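Local coordinates for histidine kinase (Caulobacter vibrioides, PDB 6TNE), which probably passes phosphoryl groups from histidine to aspartate as a hybrid histidine kinase, this part being its receiver domain, at residues R69-G82 with E95-I107. Numbering follows the deposited sequence.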
# COMPACT_ATOMS: atom_id res chain seq x y z
N ARG A 69 -6.48 7.84 -6.62
CA ARG A 69 -6.47 6.97 -7.78
C ARG A 69 -5.91 7.66 -9.01
O ARG A 69 -5.15 7.04 -9.76
CB ARG A 69 -7.91 6.48 -8.05
CG ARG A 69 -8.07 5.31 -9.02
CD ARG A 69 -6.86 4.43 -8.99
NE ARG A 69 -7.16 3.00 -8.94
CZ ARG A 69 -6.23 2.10 -9.18
NH1 ARG A 69 -6.51 0.79 -9.12
NH2 ARG A 69 -5.01 2.53 -9.46
N GLY A 70 -6.25 8.93 -9.22
CA GLY A 70 -5.72 9.67 -10.37
C GLY A 70 -4.19 9.75 -10.35
O GLY A 70 -3.52 9.55 -11.37
N TYR A 71 -3.58 10.00 -9.16
CA TYR A 71 -2.12 10.06 -9.09
C TYR A 71 -1.52 8.68 -9.29
O TYR A 71 -0.39 8.56 -9.78
CB TYR A 71 -1.68 10.61 -7.72
CG TYR A 71 -2.26 11.94 -7.40
CD1 TYR A 71 -2.19 13.01 -8.32
CD2 TYR A 71 -2.84 12.15 -6.17
CE1 TYR A 71 -2.69 14.28 -7.97
CE2 TYR A 71 -3.36 13.40 -5.82
CZ TYR A 71 -3.32 14.43 -6.76
OH TYR A 71 -3.83 15.65 -6.41
N LEU A 72 -2.25 7.64 -8.86
CA LEU A 72 -1.79 6.26 -8.98
C LEU A 72 -1.92 5.71 -10.40
O LEU A 72 -1.28 4.71 -10.73
CB LEU A 72 -2.56 5.37 -8.01
CG LEU A 72 -2.31 5.72 -6.54
CD1 LEU A 72 -3.30 4.94 -5.68
CD2 LEU A 72 -0.88 5.31 -6.19
N GLY A 73 -2.76 6.31 -11.24
CA GLY A 73 -2.91 5.78 -12.59
C GLY A 73 -3.54 4.41 -12.50
O GLY A 73 -4.50 4.20 -11.76
N THR A 74 -2.99 3.45 -13.25
CA THR A 74 -3.51 2.10 -13.24
C THR A 74 -2.81 1.20 -12.21
O THR A 74 -2.97 -0.03 -12.27
CB THR A 74 -3.40 1.50 -14.63
OG1 THR A 74 -2.01 1.45 -15.00
CG2 THR A 74 -4.18 2.35 -15.64
N ALA A 75 -2.03 1.77 -11.31
CA ALA A 75 -1.36 0.92 -10.33
C ALA A 75 -2.38 0.06 -9.59
O ALA A 75 -3.43 0.56 -9.18
CB ALA A 75 -0.63 1.78 -9.30
N PRO A 76 -2.07 -1.21 -9.36
CA PRO A 76 -2.92 -2.03 -8.49
C PRO A 76 -2.92 -1.52 -7.06
O PRO A 76 -2.03 -0.79 -6.61
CB PRO A 76 -2.27 -3.41 -8.57
CG PRO A 76 -0.79 -3.14 -8.99
CD PRO A 76 -0.93 -1.97 -9.91
N VAL A 77 -3.95 -1.93 -6.34
CA VAL A 77 -4.17 -1.53 -4.95
C VAL A 77 -4.48 -2.78 -4.16
O VAL A 77 -5.32 -3.59 -4.59
CB VAL A 77 -5.31 -0.50 -4.83
CG1 VAL A 77 -5.59 -0.16 -3.37
CG2 VAL A 77 -5.06 0.73 -5.73
N MET A 78 -3.86 -2.93 -3.00
CA MET A 78 -4.09 -4.05 -2.11
C MET A 78 -4.44 -3.51 -0.75
O MET A 78 -3.64 -2.77 -0.14
CB MET A 78 -2.81 -4.85 -1.99
CG MET A 78 -2.94 -6.03 -1.10
SD MET A 78 -1.54 -7.14 -1.11
CE MET A 78 -0.16 -6.12 -0.81
N PHE A 79 -5.64 -3.80 -0.28
CA PHE A 79 -6.07 -3.44 1.06
C PHE A 79 -5.75 -4.55 2.02
O PHE A 79 -5.89 -5.73 1.68
CB PHE A 79 -7.56 -3.15 1.07
CG PHE A 79 -7.90 -1.86 0.40
CD1 PHE A 79 -7.39 -0.64 0.89
CD2 PHE A 79 -8.67 -1.84 -0.75
CE1 PHE A 79 -7.67 0.57 0.25
CE2 PHE A 79 -8.93 -0.63 -1.40
CZ PHE A 79 -8.44 0.55 -0.90
N ILE A 80 -5.37 -4.18 3.22
CA ILE A 80 -5.09 -5.11 4.30
C ILE A 80 -5.97 -4.75 5.48
O ILE A 80 -6.21 -3.57 5.76
CB ILE A 80 -3.59 -5.14 4.67
CG1 ILE A 80 -3.05 -3.80 5.19
CG2 ILE A 80 -2.74 -5.60 3.44
CD1 ILE A 80 -1.64 -3.85 5.63
N SER A 81 -6.44 -5.75 6.22
CA SER A 81 -7.22 -5.45 7.42
C SER A 81 -7.40 -6.72 8.22
O SER A 81 -7.45 -7.82 7.65
CB SER A 81 -8.63 -4.92 7.13
OG SER A 81 -9.30 -4.54 8.34
N GLY A 82 -7.53 -6.55 9.55
CA GLY A 82 -7.93 -7.63 10.43
C GLY A 82 -9.40 -7.91 10.42
O GLY A 82 -9.83 -8.91 11.01
N GLU A 95 -14.15 0.06 -9.16
CA GLU A 95 -12.69 0.19 -9.06
C GLU A 95 -11.96 -1.12 -9.39
O GLU A 95 -12.07 -2.15 -8.68
CB GLU A 95 -12.23 0.73 -7.69
CG GLU A 95 -12.79 2.09 -7.28
CD GLU A 95 -12.19 3.25 -8.02
OE1 GLU A 95 -12.73 4.38 -7.90
OE2 GLU A 95 -11.18 3.04 -8.73
N THR A 96 -11.16 -1.04 -10.45
CA THR A 96 -10.41 -2.16 -10.99
C THR A 96 -9.06 -2.31 -10.27
O THR A 96 -8.54 -1.37 -9.66
CB THR A 96 -10.24 -1.97 -12.52
OG1 THR A 96 -9.16 -1.07 -12.80
CG2 THR A 96 -11.52 -1.37 -13.13
N GLY A 97 -8.47 -3.49 -10.39
CA GLY A 97 -7.18 -3.74 -9.78
C GLY A 97 -7.15 -3.68 -8.27
O GLY A 97 -6.07 -3.39 -7.74
N VAL A 98 -8.26 -3.98 -7.55
CA VAL A 98 -8.34 -3.89 -6.07
C VAL A 98 -8.40 -5.28 -5.44
O VAL A 98 -9.26 -6.11 -5.78
CB VAL A 98 -9.53 -3.04 -5.63
CG1 VAL A 98 -9.75 -3.17 -4.19
CG2 VAL A 98 -9.30 -1.58 -5.95
N THR A 99 -7.46 -5.56 -4.55
CA THR A 99 -7.35 -6.85 -3.88
C THR A 99 -7.38 -6.64 -2.38
O THR A 99 -7.26 -5.50 -1.88
CB THR A 99 -6.07 -7.60 -4.31
OG1 THR A 99 -4.92 -6.86 -3.90
CG2 THR A 99 -6.01 -7.89 -5.80
N PHE A 100 -7.41 -7.74 -1.63
CA PHE A 100 -7.61 -7.74 -0.17
C PHE A 100 -6.83 -8.88 0.45
O PHE A 100 -7.09 -10.04 0.12
CB PHE A 100 -9.06 -7.97 0.16
CG PHE A 100 -9.97 -7.01 -0.47
CD1 PHE A 100 -10.49 -7.25 -1.73
CD2 PHE A 100 -10.32 -5.85 0.21
CE1 PHE A 100 -11.34 -6.36 -2.32
CE2 PHE A 100 -11.18 -4.95 -0.38
CZ PHE A 100 -11.69 -5.21 -1.65
N LEU A 101 -5.98 -8.55 1.42
CA LEU A 101 -5.14 -9.54 2.11
C LEU A 101 -5.44 -9.40 3.60
O LEU A 101 -5.34 -8.29 4.15
CB LEU A 101 -3.65 -9.30 1.82
CG LEU A 101 -2.55 -10.20 2.41
CD1 LEU A 101 -2.66 -11.55 1.76
CD2 LEU A 101 -1.11 -9.61 2.25
N PRO A 102 -5.86 -10.46 4.29
CA PRO A 102 -6.18 -10.31 5.71
C PRO A 102 -4.92 -10.14 6.55
O PRO A 102 -3.87 -10.73 6.28
CB PRO A 102 -6.91 -11.62 6.05
CG PRO A 102 -6.34 -12.59 5.10
CD PRO A 102 -6.09 -11.83 3.81
N LYS A 103 -5.05 -9.38 7.63
CA LYS A 103 -4.09 -9.36 8.73
C LYS A 103 -4.47 -10.42 9.75
O LYS A 103 -5.64 -10.76 9.91
CB LYS A 103 -4.10 -7.99 9.39
CG LYS A 103 -3.38 -6.91 8.57
CD LYS A 103 -2.96 -5.70 9.42
CE LYS A 103 -3.80 -4.53 9.13
NZ LYS A 103 -3.46 -3.35 9.99
N PRO A 104 -3.49 -10.98 10.49
CA PRO A 104 -2.05 -10.69 10.43
C PRO A 104 -1.42 -11.13 9.13
O PRO A 104 -1.79 -12.18 8.60
CB PRO A 104 -1.48 -11.51 11.60
CG PRO A 104 -2.52 -12.55 11.87
CD PRO A 104 -3.82 -11.93 11.57
N ILE A 105 -0.46 -10.34 8.64
CA ILE A 105 0.20 -10.56 7.36
C ILE A 105 1.26 -11.64 7.51
O ILE A 105 2.08 -11.60 8.43
CB ILE A 105 0.84 -9.25 6.87
CG1 ILE A 105 -0.23 -8.20 6.59
CG2 ILE A 105 1.73 -9.52 5.65
CD1 ILE A 105 -1.40 -8.71 5.77
N ASP A 106 1.25 -12.58 6.58
CA ASP A 106 2.27 -13.60 6.41
C ASP A 106 3.18 -13.10 5.28
O ASP A 106 2.69 -12.79 4.21
CB ASP A 106 1.39 -14.78 5.96
CG ASP A 106 2.14 -16.00 5.59
OD1 ASP A 106 2.23 -16.92 6.43
OD2 ASP A 106 2.54 -16.10 4.43
N ILE A 107 4.51 -12.95 5.54
CA ILE A 107 5.39 -12.33 4.52
C ILE A 107 5.42 -13.14 3.23
O ILE A 107 5.43 -12.57 2.13
CB ILE A 107 6.82 -12.02 5.03
CG1 ILE A 107 7.62 -11.21 4.00
CG2 ILE A 107 7.65 -13.28 5.23
CD1 ILE A 107 6.92 -9.96 3.43
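Phe79 puts the edge of its ring against Val98, CD2 lying 3.8 Å from CG1, while Val77, two residues earlier on the same strand, sets CG1 against one ring face, toward the rim. Phe100 runs alongside and points the same way, its CD2 4.0 Å from Phe79 CB. Leu65 of helix 61-72 closes over Val77, Phe79 and Val98. Across the sheet, Met78 and Leu101 cross at a slant, SD to CD2 4.2 Å, and both touch Leu110 of helix 107-118; Ile80 CG2 meets the CD1 end of Ile105.

Strands 77-81 and 98-102 are the last two of the parallel five-stranded receiver fold of the CheY family, with 98-102 outermost. Backbone bonds alternate from Val77 N to Gly97 O (2.9 Å) through to Lys103 N on Ser81 O; there the donor stands above the carbonyl plane, and the bond before it, Ser81 N to Leu101 O, is weak at 3.5 Å.

Lys103, just before a cis peptide to Pro104, bends at chi3 (-108°) and lays CE 4.1 Å from Ile80 CG1, carrying NZ to salt bridges with Glu7 and Asp53. At the opposite end, in one of two conformers of Arg69, Val77 CG2 touches one guanidinium face near its rim and NH1 makes a weak bond to Thr96 O (3.0 Å).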